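Local coordinates for uncharacterized protein (Leptospirillum rubarum, PDB 3OMD) that is of unknown function but belongs to the DUF5069 family and folds as a small, single-chain, all-helical protein, at residues F12-V17 / H25-I30; K32-V37 / E67-R72; F58-E63 / A80-Q85; S104-S109 / I130-K135; S118-L123 / L137-K142. All coordinates share one frame; numbering follows the deposited sequence.

Interaction 1 (F12-V17 / H25-I30)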
# COMPACT_ATOMS: atom_id res chain seq x y z
N PHE A 12 10.29 6.54 -1.43
CA PHE A 12 9.43 5.44 -0.93
C PHE A 12 7.99 5.79 -1.27
O PHE A 12 7.59 6.97 -1.19
CB PHE A 12 9.50 5.38 0.61
CG PHE A 12 10.88 5.15 1.16
CD1 PHE A 12 11.68 4.10 0.69
CD2 PHE A 12 11.36 5.99 2.16
CE1 PHE A 12 12.99 3.92 1.25
CE2 PHE A 12 12.66 5.82 2.69
CZ PHE A 12 13.46 4.79 2.24
N PRO A 13 7.19 4.78 -1.59
CA PRO A 13 5.75 5.05 -1.66
C PRO A 13 5.24 5.38 -0.25
O PRO A 13 5.89 5.05 0.75
CB PRO A 13 5.16 3.73 -2.18
CG PRO A 13 6.14 2.66 -1.71
CD PRO A 13 7.53 3.33 -1.63
N ARG A 14 4.08 6.03 -0.18
CA ARG A 14 3.58 6.52 1.11
C ARG A 14 3.22 5.39 2.08
O ARG A 14 3.05 4.22 1.67
CB ARG A 14 2.41 7.50 0.88
CG ARG A 14 2.97 8.87 0.39
CD ARG A 14 1.89 9.84 -0.07
NE ARG A 14 1.21 9.31 -1.25
CZ ARG A 14 0.11 9.88 -1.76
NH1 ARG A 14 -0.42 10.95 -1.19
NH2 ARG A 14 -0.47 9.34 -2.82
N SER A 15 3.10 5.78 3.35
CA SER A 15 2.88 4.80 4.40
C SER A 15 1.60 4.00 4.19
O SER A 15 0.57 4.56 3.80
CB SER A 15 2.77 5.53 5.75
OG SER A 15 2.43 4.59 6.77
N PRO A 16 1.63 2.71 4.53
CA PRO A 16 0.40 1.88 4.55
C PRO A 16 -0.73 2.56 5.32
O PRO A 16 -1.90 2.35 4.99
CB PRO A 16 0.84 0.62 5.32
CG PRO A 16 2.30 0.45 4.87
CD PRO A 16 2.83 1.92 4.88
N VAL A 17 -0.42 3.31 6.38
CA VAL A 17 -1.46 3.83 7.28
C VAL A 17 -1.63 5.37 7.16
O VAL A 17 -2.29 5.98 8.01
CB VAL A 17 -1.24 3.36 8.74
CG1 VAL A 17 -1.32 1.80 8.80
CG2 VAL A 17 0.04 3.95 9.34
N HIS A 25 -3.61 1.80 2.70
CA HIS A 25 -3.04 1.28 1.43
C HIS A 25 -3.28 2.16 0.21
O HIS A 25 -2.46 2.13 -0.73
CB HIS A 25 -3.51 -0.16 1.11
CG HIS A 25 -2.52 -0.89 0.26
ND1 HIS A 25 -1.26 -1.19 0.72
CD2 HIS A 25 -2.56 -1.25 -1.05
CE1 HIS A 25 -0.57 -1.75 -0.26
NE2 HIS A 25 -1.33 -1.80 -1.34
N LEU A 26 -4.38 2.93 0.18
CA LEU A 26 -4.76 3.64 -1.07
C LEU A 26 -3.66 4.62 -1.53
O LEU A 26 -3.26 4.62 -2.71
CB LEU A 26 -6.11 4.33 -0.89
CG LEU A 26 -6.54 5.18 -2.09
CD1 LEU A 26 -6.57 4.39 -3.41
CD2 LEU A 26 -7.94 5.81 -1.77
N LYS A 27 -3.14 5.47 -0.62
CA LYS A 27 -2.05 6.38 -1.05
C LYS A 27 -0.85 5.58 -1.57
O LYS A 27 -0.24 5.96 -2.57
CB LYS A 27 -1.60 7.27 0.11
CG LYS A 27 -2.61 8.39 0.43
CD LYS A 27 -2.00 9.34 1.45
CE LYS A 27 -2.97 10.48 1.76
NZ LYS A 27 -2.34 11.47 2.71
N ARG A 28 -0.49 4.52 -0.84
CA ARG A 28 0.68 3.72 -1.17
C ARG A 28 0.53 3.10 -2.57
O ARG A 28 1.47 3.11 -3.38
CB ARG A 28 0.85 2.62 -0.12
CG ARG A 28 2.11 1.75 -0.33
CD ARG A 28 2.29 0.89 0.89
NE ARG A 28 3.57 0.16 0.83
CZ ARG A 28 4.74 0.67 1.22
NH1 ARG A 28 4.80 1.90 1.74
NH2 ARG A 28 5.84 -0.08 1.12
N VAL A 29 -0.64 2.54 -2.85
CA VAL A 29 -0.84 1.92 -4.15
C VAL A 29 -1.05 2.92 -5.27
O VAL A 29 -0.73 2.60 -6.42
CB VAL A 29 -1.95 0.82 -4.08
CG1 VAL A 29 -3.37 1.41 -4.04
CG2 VAL A 29 -1.81 -0.14 -5.24
N ILE A 30 -1.60 4.11 -4.97
CA ILE A 30 -1.49 5.19 -5.97
C ILE A 30 -0.04 5.39 -6.40
O ILE A 30 0.27 5.45 -7.60
CB ILE A 30 -2.12 6.49 -5.42
CG1 ILE A 30 -3.66 6.32 -5.36
CG2 ILE A 30 -1.75 7.72 -6.31
CD1 ILE A 30 -4.32 7.48 -4.51
O HOH W 1 -0.07 12.71 1.21
O HOH W 2 -1.46 4.01 1.90
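R28 NH1 donates to R14 O (2.9 Å) from 48° out of the carbonyl plane, the oxygen lying in the guanidinium plane. CG anti to the backbone N (chi1 -177°) and a chain extended to NE put it there; E141 also takes NH1 in a salt bridge. A backbone bond runs from H25 N to P16 O (2.9 Å). Water 2 bridges S15 O and R28 N. The packing is of prolines on arginine: P13 CG lies 3.6 Å above one face of the R28 guanidinium, P16 CG over the other. K27 CB lies 3.6 Å above the plane of the R14 guanidinium, over its centre. R14 NH1 and K27 NZ, 4.4 Å apart, both donate to water 1 and are probably balanced by salt bridges, R14 with D75 and D31, K27 with D18. S15 OG bonds to D138 OD1 of helix 133-140 and accepts from V17 N; this ST turn leads toward the N-cap residue H25, and the loop packs on the first turn of helix 26-38.

Interaction 2 (K32-V37 / E67-R72)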
# COMPACT_ATOMS: atom_id res chain seq x y z
N LYS A 32 2.54 3.39 -6.12
CA LYS A 32 3.08 2.23 -6.83
C LYS A 32 2.50 2.14 -8.25
O LYS A 32 3.23 1.77 -9.18
CB LYS A 32 2.78 0.92 -6.07
CG LYS A 32 3.58 0.85 -4.74
CD LYS A 32 3.14 -0.29 -3.81
CE LYS A 32 3.39 -1.59 -4.48
NZ LYS A 32 2.79 -2.72 -3.63
N ALA A 33 1.22 2.49 -8.42
CA ALA A 33 0.64 2.51 -9.75
C ALA A 33 1.33 3.51 -10.64
O ALA A 33 1.60 3.24 -11.81
CB ALA A 33 -0.85 2.80 -9.68
N ARG A 34 1.64 4.68 -10.10
CA ARG A 34 2.36 5.66 -10.91
C ARG A 34 3.73 5.17 -11.33
O ARG A 34 4.13 5.37 -12.50
CB ARG A 34 2.45 6.99 -10.18
CG ARG A 34 1.06 7.63 -9.96
CD ARG A 34 1.16 9.10 -9.45
NE ARG A 34 -0.07 9.62 -8.86
CZ ARG A 34 -1.20 9.91 -9.51
NH1 ARG A 34 -1.31 9.82 -10.84
NH2 ARG A 34 -2.24 10.33 -8.78
N ALA A 35 4.45 4.53 -10.40
CA ALA A 35 5.75 3.97 -10.75
C ALA A 35 5.62 2.81 -11.76
O ALA A 35 6.46 2.65 -12.67
CB ALA A 35 6.47 3.53 -9.49
N HIS A 36 4.57 2.00 -11.60
CA HIS A 36 4.30 0.92 -12.54
C HIS A 36 4.11 1.44 -13.98
O HIS A 36 4.73 0.89 -14.91
CB HIS A 36 3.08 0.18 -12.05
CG HIS A 36 2.48 -0.74 -13.06
ND1 HIS A 36 3.03 -1.96 -13.36
CD2 HIS A 36 1.36 -0.63 -13.81
CE1 HIS A 36 2.27 -2.57 -14.26
NE2 HIS A 36 1.25 -1.78 -14.54
N VAL A 37 3.28 2.48 -14.14
CA VAL A 37 3.04 3.12 -15.46
C VAL A 37 4.38 3.60 -16.01
O VAL A 37 4.70 3.40 -17.20
CB VAL A 37 2.01 4.31 -15.34
CG1 VAL A 37 2.00 5.20 -16.63
CG2 VAL A 37 0.59 3.70 -15.05
N GLU A 67 -4.45 2.61 -15.10
CA GLU A 67 -4.85 3.52 -16.18
C GLU A 67 -5.52 4.78 -15.65
O GLU A 67 -5.26 5.90 -16.12
CB GLU A 67 -5.80 2.83 -17.17
CG GLU A 67 -6.21 3.74 -18.37
CD GLU A 67 -5.03 4.16 -19.26
OE1 GLU A 67 -4.02 3.40 -19.31
OE2 GLU A 67 -5.10 5.27 -19.88
N ALA A 68 -6.35 4.61 -14.61
CA ALA A 68 -7.09 5.73 -14.07
C ALA A 68 -6.19 6.79 -13.46
O ALA A 68 -6.48 8.00 -13.57
CB ALA A 68 -8.11 5.25 -13.02
N VAL A 69 -5.09 6.37 -12.83
CA VAL A 69 -4.23 7.35 -12.19
C VAL A 69 -3.51 8.25 -13.20
O VAL A 69 -3.17 9.38 -12.85
CB VAL A 69 -3.23 6.73 -11.18
CG1 VAL A 69 -3.94 5.91 -10.14
CG2 VAL A 69 -2.13 5.97 -11.89
N LYS A 70 -3.39 7.80 -14.45
CA LYS A 70 -2.73 8.60 -15.50
C LYS A 70 -3.40 9.93 -15.81
O LYS A 70 -2.72 10.85 -16.27
CB LYS A 70 -2.60 7.83 -16.82
CG LYS A 70 -1.81 6.54 -16.65
CD LYS A 70 -1.69 5.84 -18.02
CE LYS A 70 -0.92 4.53 -18.02
NZ LYS A 70 -0.87 3.84 -19.38
N SER A 71 -4.73 10.03 -15.69
CA SER A 71 -5.40 11.31 -15.93
C SER A 71 -5.83 11.99 -14.63
O SER A 71 -6.50 13.04 -14.65
CB SER A 71 -6.60 11.14 -16.87
OG SER A 71 -7.50 10.24 -16.24
N ARG A 72 -5.43 11.40 -13.50
CA ARG A 72 -5.83 11.87 -12.16
C ARG A 72 -4.62 12.08 -11.25
O ARG A 72 -4.31 11.23 -10.41
CB ARG A 72 -6.76 10.81 -11.55
CG ARG A 72 -8.06 10.73 -12.38
CD ARG A 72 -8.94 9.53 -11.96
NE ARG A 72 -10.19 9.53 -12.70
CZ ARG A 72 -10.37 8.97 -13.90
NH1 ARG A 72 -9.37 8.33 -14.54
NH2 ARG A 72 -11.57 9.06 -14.48
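Two helices of this all-helical fold, 26-38 and 62-69, meet where the second runs out into a type I beta turn, V69 to R72, and R34 grips that turn by its carbonyls. R34 NH2 donates to R72 O (2.8 Å, 162°), in the carbonyl plane and on a lone pair, with the oxygen at the edge of the guanidinium. NH1 of R34 donates to V69 O (2.8 Å) from 49° above that carbonyl plane and adds a weak bond to R72 O; NH1 also bonds to Y2 OH. Because R72 N reaches V69 O from the opposite face, this oxygen is held by two donors, one of them the turn's own closing bond. The R34 chain, extended from CG to NE, passes obliquely over V69, whose CB lies over one face of the guanidinium. A methionine in place of R34 would probably leave R72 O without its donors from helix 26-38 and let the turn shift. Helix-to-helix packing continues with A33 CB on V69 CG2 (4.1 Å). Farther along, V37 meets the aliphatic part of K70 tightly, CG1 to CE at 3.3 Å, while K70 NZ turns to E67 OE1 in a salt bridge within its own segment.

Interaction 3 (F58-E63 / A80-Q85)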
# COMPACT_ATOMS: atom_id res chain seq x y z
N PHE A 58 -12.00 -4.17 -2.42
CA PHE A 58 -12.85 -3.09 -2.93
C PHE A 58 -13.41 -3.36 -4.30
O PHE A 58 -14.21 -2.58 -4.81
CB PHE A 58 -12.11 -1.72 -2.83
CG PHE A 58 -11.88 -1.30 -1.41
CD1 PHE A 58 -12.95 -0.87 -0.62
CD2 PHE A 58 -10.62 -1.38 -0.85
CE1 PHE A 58 -12.77 -0.52 0.73
CE2 PHE A 58 -10.43 -1.01 0.51
CZ PHE A 58 -11.50 -0.60 1.28
N GLY A 59 -13.03 -4.50 -4.89
CA GLY A 59 -13.56 -4.91 -6.22
C GLY A 59 -12.98 -4.08 -7.34
O GLY A 59 -13.69 -3.76 -8.31
N LEU A 60 -11.71 -3.73 -7.22
CA LEU A 60 -11.02 -2.94 -8.23
C LEU A 60 -10.12 -3.79 -9.10
O LEU A 60 -9.49 -4.74 -8.64
CB LEU A 60 -10.16 -1.88 -7.56
CG LEU A 60 -10.89 -0.87 -6.66
CD1 LEU A 60 -9.88 -0.01 -5.82
CD2 LEU A 60 -11.88 0.02 -7.44
N ASP A 61 -10.05 -3.42 -10.38
CA ASP A 61 -9.14 -4.10 -11.29
C ASP A 61 -7.83 -3.34 -11.33
O ASP A 61 -7.83 -2.14 -11.60
CB ASP A 61 -9.75 -4.17 -12.69
CG ASP A 61 -8.80 -4.77 -13.70
OD1 ASP A 61 -8.83 -6.00 -13.86
OD2 ASP A 61 -8.01 -4.01 -14.30
N HIS A 62 -6.72 -4.03 -11.06
CA HIS A 62 -5.39 -3.38 -10.99
C HIS A 62 -4.98 -2.66 -12.28
O HIS A 62 -4.26 -1.64 -12.23
CB HIS A 62 -4.30 -4.42 -10.62
CG HIS A 62 -4.14 -5.54 -11.62
ND1 HIS A 62 -3.14 -5.57 -12.57
CD2 HIS A 62 -4.85 -6.68 -11.77
CE1 HIS A 62 -3.25 -6.69 -13.28
NE2 HIS A 62 -4.28 -7.38 -12.82
N GLU A 63 -5.42 -3.19 -13.44
CA GLU A 63 -5.07 -2.60 -14.73
C GLU A 63 -5.86 -1.30 -14.91
O GLU A 63 -5.32 -0.26 -15.31
CB GLU A 63 -5.36 -3.55 -15.91
CG GLU A 63 -4.51 -4.80 -15.93
CD GLU A 63 -4.89 -5.80 -17.03
OE1 GLU A 63 -5.86 -5.60 -17.81
OE2 GLU A 63 -4.20 -6.83 -17.10
N ALA A 80 -11.94 9.83 -5.87
CA ALA A 80 -13.26 9.91 -6.49
C ALA A 80 -13.43 8.76 -7.49
O ALA A 80 -14.52 8.17 -7.60
CB ALA A 80 -13.47 11.27 -7.15
N TRP A 81 -12.36 8.39 -8.20
CA TRP A 81 -12.46 7.26 -9.12
C TRP A 81 -12.75 5.95 -8.36
O TRP A 81 -13.64 5.17 -8.73
CB TRP A 81 -11.15 7.13 -9.96
CG TRP A 81 -11.28 6.09 -11.03
CD1 TRP A 81 -11.74 6.26 -12.31
CD2 TRP A 81 -10.89 4.71 -10.92
NE1 TRP A 81 -11.70 5.06 -12.99
CE2 TRP A 81 -11.18 4.09 -12.17
CE3 TRP A 81 -10.35 3.93 -9.89
CZ2 TRP A 81 -10.93 2.74 -12.42
CZ3 TRP A 81 -10.12 2.53 -10.13
CH2 TRP A 81 -10.40 1.98 -11.40
N VAL A 82 -12.01 5.73 -7.28
CA VAL A 82 -12.25 4.55 -6.45
C VAL A 82 -13.73 4.48 -6.00
O VAL A 82 -14.40 3.42 -6.12
CB VAL A 82 -11.29 4.52 -5.24
CG1 VAL A 82 -11.73 3.44 -4.20
CG2 VAL A 82 -9.87 4.24 -5.74
N HIS A 83 -14.25 5.59 -5.50
CA HIS A 83 -15.65 5.60 -5.06
C HIS A 83 -16.58 5.25 -6.22
O HIS A 83 -17.54 4.50 -6.05
CB HIS A 83 -16.00 6.95 -4.46
CG HIS A 83 -15.41 7.18 -3.10
ND1 HIS A 83 -15.24 8.44 -2.55
CD2 HIS A 83 -15.04 6.30 -2.14
CE1 HIS A 83 -14.76 8.32 -1.33
NE2 HIS A 83 -14.60 7.04 -1.07
N SER A 84 -16.28 5.78 -7.41
CA SER A 84 -17.15 5.55 -8.56
C SER A 84 -17.12 4.07 -9.02
O SER A 84 -18.07 3.61 -9.66
CB SER A 84 -16.79 6.53 -9.69
OG SER A 84 -15.63 6.11 -10.39
N GLN A 85 -16.03 3.36 -8.71
CA GLN A 85 -15.84 1.97 -9.08
C GLN A 85 -16.18 0.98 -7.99
O GLN A 85 -16.28 -0.23 -8.27
CB GLN A 85 -14.38 1.74 -9.49
CG GLN A 85 -13.96 2.55 -10.70
CD GLN A 85 -14.64 2.02 -11.93
OE1 GLN A 85 -15.51 2.67 -12.48
NE2 GLN A 85 -14.26 0.81 -12.35
O HOH W 3 -16.67 -2.84 -6.46
O HOH W 4 -15.17 -1.86 -10.30
O HOH W 5 -12.11 -1.33 -11.46
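Both methyls of L60 reach helix 75-85, and its side chain carries the contact. CD2 touches Q85 CB (3.7 Å) and stands obliquely to the W81 ring, with CZ3 at 4.1 Å; CD1 faces CG1 of the buried V82 at 4.2 Å. With CG beside the backbone N (chi1 -60°), the L60 branch leaves the connection between helices 50-58 and 62-69 and slides past W81 in the opposite direction; F54 and F55 touch it too. Q85 is exposed; its CG, beside the backbone N (chi1 -62°), lies 3.4 Å above one face of the W81 ring, toward the rim, and the bend at chi2 turns the amide. Waters bridge Q85 O to G59 O and F58 O, and Q85 NE2 to D61 N. G59 ends helix 50-58 in a Schellman motif, and D61 is the N-cap of helix 62-69. With no direct hydrogen bond, one leucine's apolar contacts and bridging waters hold the connection against the last turn of helix 75-85.

Interaction 4 (S104-S109 / I130-K135)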
# COMPACT_ATOMS: atom_id res chain seq x y z
N SER A 104 -3.64 -5.70 11.03
CA SER A 104 -3.39 -6.87 11.86
C SER A 104 -2.51 -7.90 11.17
O SER A 104 -2.04 -8.83 11.83
CB SER A 104 -4.70 -7.56 12.24
OG SER A 104 -5.22 -8.31 11.15
N ARG A 105 -2.31 -7.77 9.86
CA ARG A 105 -1.61 -8.83 9.09
C ARG A 105 -0.22 -9.09 9.65
O ARG A 105 0.60 -8.18 9.75
CB ARG A 105 -1.53 -8.47 7.60
CG ARG A 105 -2.87 -8.60 6.91
CD ARG A 105 -2.85 -8.11 5.44
NE ARG A 105 -4.20 -8.24 4.82
CZ ARG A 105 -4.65 -9.33 4.21
NH1 ARG A 105 -3.86 -10.40 4.11
NH2 ARG A 105 -5.88 -9.36 3.69
N SER A 106 0.03 -10.36 9.97
CA SER A 106 1.28 -10.78 10.57
C SER A 106 1.76 -12.01 9.82
O SER A 106 0.99 -12.59 9.05
CB SER A 106 1.08 -11.03 12.06
OG SER A 106 0.56 -9.87 12.70
N PRO A 107 3.03 -12.41 10.01
CA PRO A 107 3.53 -13.56 9.25
C PRO A 107 2.64 -14.79 9.47
O PRO A 107 2.35 -15.17 10.62
CB PRO A 107 4.94 -13.80 9.82
CG PRO A 107 5.29 -12.58 10.58
CD PRO A 107 4.12 -11.69 10.71
N ASP A 108 2.22 -15.40 8.38
CA ASP A 108 1.14 -16.40 8.48
C ASP A 108 1.59 -17.85 8.65
O ASP A 108 0.76 -18.75 8.61
CB ASP A 108 0.16 -16.27 7.34
CG ASP A 108 0.74 -16.71 6.01
OD1 ASP A 108 1.86 -17.31 5.97
OD2 ASP A 108 0.05 -16.51 4.97
N SER A 109 2.87 -18.04 8.96
CA SER A 109 3.46 -19.37 9.13
C SER A 109 4.74 -19.18 9.88
O SER A 109 5.34 -18.09 9.83
CB SER A 109 3.73 -20.04 7.79
OG SER A 109 4.78 -19.36 7.10
N ILE A 130 7.54 -4.68 17.18
CA ILE A 130 7.06 -4.57 15.78
C ILE A 130 6.81 -5.97 15.27
O ILE A 130 7.76 -6.74 15.09
CB ILE A 130 8.08 -3.78 14.88
CG1 ILE A 130 8.14 -2.34 15.40
CG2 ILE A 130 7.67 -3.85 13.39
CD1 ILE A 130 9.08 -1.44 14.62
N THR A 131 5.52 -6.31 15.02
CA THR A 131 5.13 -7.68 14.67
C THR A 131 4.21 -7.80 13.48
O THR A 131 3.90 -8.91 13.03
CB THR A 131 4.43 -8.38 15.86
OG1 THR A 131 3.20 -7.71 16.18
CG2 THR A 131 5.37 -8.47 17.11
N THR A 132 3.79 -6.66 12.94
CA THR A 132 2.89 -6.67 11.79
C THR A 132 3.61 -6.17 10.54
O THR A 132 4.55 -5.36 10.64
CB THR A 132 1.70 -5.75 12.04
OG1 THR A 132 2.17 -4.41 12.34
CG2 THR A 132 0.84 -6.28 13.17
N TRP A 133 3.20 -6.66 9.39
CA TRP A 133 3.86 -6.31 8.14
C TRP A 133 3.82 -4.83 7.88
O TRP A 133 4.82 -4.27 7.40
CB TRP A 133 3.22 -7.05 6.95
CG TRP A 133 3.52 -8.55 6.93
CD1 TRP A 133 2.63 -9.59 7.06
CD2 TRP A 133 4.80 -9.15 6.70
NE1 TRP A 133 3.29 -10.80 6.95
CE2 TRP A 133 4.62 -10.57 6.74
CE3 TRP A 133 6.09 -8.63 6.48
CZ2 TRP A 133 5.68 -11.46 6.57
CZ3 TRP A 133 7.15 -9.53 6.28
CH2 TRP A 133 6.94 -10.94 6.35
N VAL A 134 2.69 -4.16 8.13
CA VAL A 134 2.62 -2.74 7.74
C VAL A 134 3.55 -1.89 8.61
O VAL A 134 4.07 -0.86 8.15
CB VAL A 134 1.19 -2.19 7.70
CG1 VAL A 134 0.38 -2.97 6.65
CG2 VAL A 134 0.53 -2.15 9.06
N LYS A 135 3.79 -2.31 9.85
CA LYS A 135 4.73 -1.56 10.70
C LYS A 135 6.15 -1.82 10.26
O LYS A 135 7.00 -0.91 10.30
CB LYS A 135 4.55 -1.90 12.18
CG LYS A 135 3.40 -1.14 12.84
CD LYS A 135 3.55 -1.12 14.36
CE LYS A 135 2.47 -0.30 15.06
NZ LYS A 135 2.40 1.14 14.63
O HOH W 6 0.20 -5.61 8.73
O HOH W 7 2.55 -13.61 5.78
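W133, in the first turn of helix 133-140, lies against the loop that links helices 92-104 and 110-123, just after the N-cap residue T132. Its backbone N donates to R105 O (3.0 Å, 163°), an oxygen that water 6 joins to V134 N as well. From CB, 4.0 Å from that same R105 O, the side chain turns with CG beside the backbone N (chi1 -71°), which lays the indole along the loop backbone. CD1 comes within 3.8 Å of S106 C; NE1 is 3.5 Å from that carbon and donates to water 7. The six-membered ring continues over P107, CZ2 meeting its CB at 4.1 Å, and P107 CD sits 3.8 Å above one face, offset toward the rim. F116 of helix 110-123 meets the indole edge-to-face and Y115 touches it, so the ring bridges loop and helix. Replacing W133 by a serine is likely to open a gap beside P107 and F116 and to leave water 7 without its indole N-H. That water, 3.1 Å from W133 NE1, also accepts from D108 N.

Interaction 5 (S118-L123 / L137-K142)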
# COMPACT_ATOMS: atom_id res chain seq x y z
N SER A 118 14.05 -11.83 10.64
CA SER A 118 15.35 -11.57 10.02
C SER A 118 15.40 -10.17 9.40
O SER A 118 16.43 -9.48 9.48
CB SER A 118 15.62 -12.63 8.98
OG SER A 118 16.91 -12.45 8.45
N VAL A 119 14.31 -9.76 8.75
CA VAL A 119 14.25 -8.40 8.17
C VAL A 119 14.29 -7.38 9.30
O VAL A 119 15.08 -6.44 9.27
CB VAL A 119 12.96 -8.21 7.34
CG1 VAL A 119 12.88 -6.75 6.86
CG2 VAL A 119 13.01 -9.14 6.14
N ARG A 120 13.42 -7.58 10.28
CA ARG A 120 13.32 -6.60 11.35
C ARG A 120 14.63 -6.48 12.11
O ARG A 120 15.04 -5.38 12.49
CB ARG A 120 12.24 -6.99 12.31
CG ARG A 120 11.88 -5.85 13.27
CD ARG A 120 11.20 -6.39 14.48
NE ARG A 120 11.93 -7.48 15.14
CZ ARG A 120 11.29 -8.44 15.80
NH1 ARG A 120 9.97 -8.42 15.89
NH2 ARG A 120 11.95 -9.45 16.34
N ASP A 121 15.27 -7.60 12.37
CA ASP A 121 16.52 -7.55 13.13
C ASP A 121 17.63 -6.81 12.34
O ASP A 121 18.51 -6.16 12.94
CB ASP A 121 16.94 -8.95 13.57
CG ASP A 121 16.03 -9.54 14.68
OD1 ASP A 121 15.12 -8.86 15.27
OD2 ASP A 121 16.19 -10.75 14.95
N SER A 122 17.59 -6.89 11.00
CA SER A 122 18.55 -6.16 10.16
C SER A 122 18.32 -4.65 10.18
O SER A 122 19.25 -3.87 9.98
CB SER A 122 18.59 -6.67 8.71
OG SER A 122 17.44 -6.24 7.95
N LEU A 123 17.09 -4.24 10.44
CA LEU A 123 16.74 -2.81 10.42
C LEU A 123 16.82 -2.20 11.79
O LEU A 123 17.32 -1.08 11.94
CB LEU A 123 15.31 -2.62 9.88
CG LEU A 123 15.03 -2.95 8.41
CD1 LEU A 123 13.53 -3.04 8.18
CD2 LEU A 123 15.64 -1.94 7.47
N LEU A 137 7.08 -2.30 7.16
CA LEU A 137 7.27 -1.42 6.00
C LEU A 137 7.61 0.01 6.44
O LEU A 137 8.51 0.63 5.86
CB LEU A 137 6.01 -1.42 5.13
CG LEU A 137 5.77 -2.71 4.33
CD1 LEU A 137 4.38 -2.69 3.72
CD2 LEU A 137 6.82 -2.86 3.23
N ASP A 138 6.88 0.57 7.41
CA ASP A 138 7.20 1.92 7.87
C ASP A 138 8.61 1.97 8.45
O ASP A 138 9.31 2.98 8.29
CB ASP A 138 6.19 2.41 8.92
CG ASP A 138 4.99 3.08 8.32
OD1 ASP A 138 5.00 3.44 7.12
OD2 ASP A 138 4.04 3.28 9.10
N LEU A 139 9.01 0.91 9.16
CA LEU A 139 10.36 0.89 9.75
C LEU A 139 11.41 0.93 8.64
O LEU A 139 12.37 1.74 8.72
CB LEU A 139 10.53 -0.38 10.61
CG LEU A 139 11.91 -0.59 11.24
CD1 LEU A 139 12.08 0.43 12.34
CD2 LEU A 139 11.98 -2.01 11.82
N GLU A 140 11.23 0.08 7.62
CA GLU A 140 12.21 0.02 6.52
C GLU A 140 12.24 1.37 5.77
O GLU A 140 13.31 1.77 5.23
CB GLU A 140 11.89 -1.13 5.56
CG GLU A 140 12.86 -1.18 4.36
CD GLU A 140 13.28 -2.59 3.86
OE1 GLU A 140 12.89 -3.63 4.43
OE2 GLU A 140 14.04 -2.64 2.84
N GLU A 141 11.09 2.04 5.71
CA GLU A 141 10.96 3.29 4.96
C GLU A 141 11.20 4.53 5.86
O GLU A 141 10.82 5.66 5.54
CB GLU A 141 9.61 3.35 4.26
CG GLU A 141 9.56 2.29 3.13
CD GLU A 141 8.26 2.16 2.44
OE1 GLU A 141 7.22 2.73 2.89
OE2 GLU A 141 8.26 1.40 1.45
N LYS A 142 11.85 4.28 6.99
CA LYS A 142 12.42 5.35 7.84
C LYS A 142 11.38 6.30 8.44
O LYS A 142 11.65 7.49 8.68
CB LYS A 142 13.53 6.13 7.09
CG LYS A 142 14.62 5.23 6.51
CD LYS A 142 15.67 6.08 5.77
CE LYS A 142 16.82 5.19 5.28
NZ LYS A 142 18.03 6.02 5.03
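L123 and L139 make the apolar part of this contact: L123 CB lies 3.9 Å from L139 CD2, and the same methyl reaches R120 CG at 4.1 Å. L139 gets there with CG anti to its backbone N (chi1 177°), which sends the branch across to helix 110-123. The CD1 methyl of L123 goes on to the next residue of the facing helix, resting 3.6 Å from E140 CB and 3.7 Å from E140 CA, so the leucine is laid over the helix backbone as well as its side chains. L136 touches V119, R120 and L123, extending the apolar patch along helix 133-140.

The elements so joined are the last turns of two helices, 110-123 and 133-140, in this all-helical fold. Helix 133-140 ends in a Schellman motif, with K142 at positive phi as its C-prime residue and K142 N bonded to L139 O.

Polar groups approach without a hydrogen bond between the segments. The E140 chain crosses both V119 and L123 at about a right angle, and its OE1 comes to 4.0 Å from V119 CG1. R120 lends its aliphatic CG to L139 and takes its guanidinium away from the contact: NH1 donates to I130 O, in the connection between the two helices, while NE and NH2 form weak bonds to D121 OD1, part of a salt bridge with the oxygen at the guanidinium edge.

Interaction 1 is the buried one, near the centre of the chain; 2 and 3 are partly buried, while 4 and 5 lie at the surface. Interactions 1 and 2 use successive parts of helix 26-38, 2 and 3 share helix 62-69, and 4 and 5 share helix 133-140. The pair 4 and 5 stands across the chain's centre from 2 and 3. Interaction 1 touches all the others, reaching 5 through the R28 to E141 salt bridge. Arginine-to-carbonyl bonds mark 1 and 2, where loop or turn meets helix; 3 and 5 rely on leucines without direct bonds, and 4 combines an indole with one backbone bond.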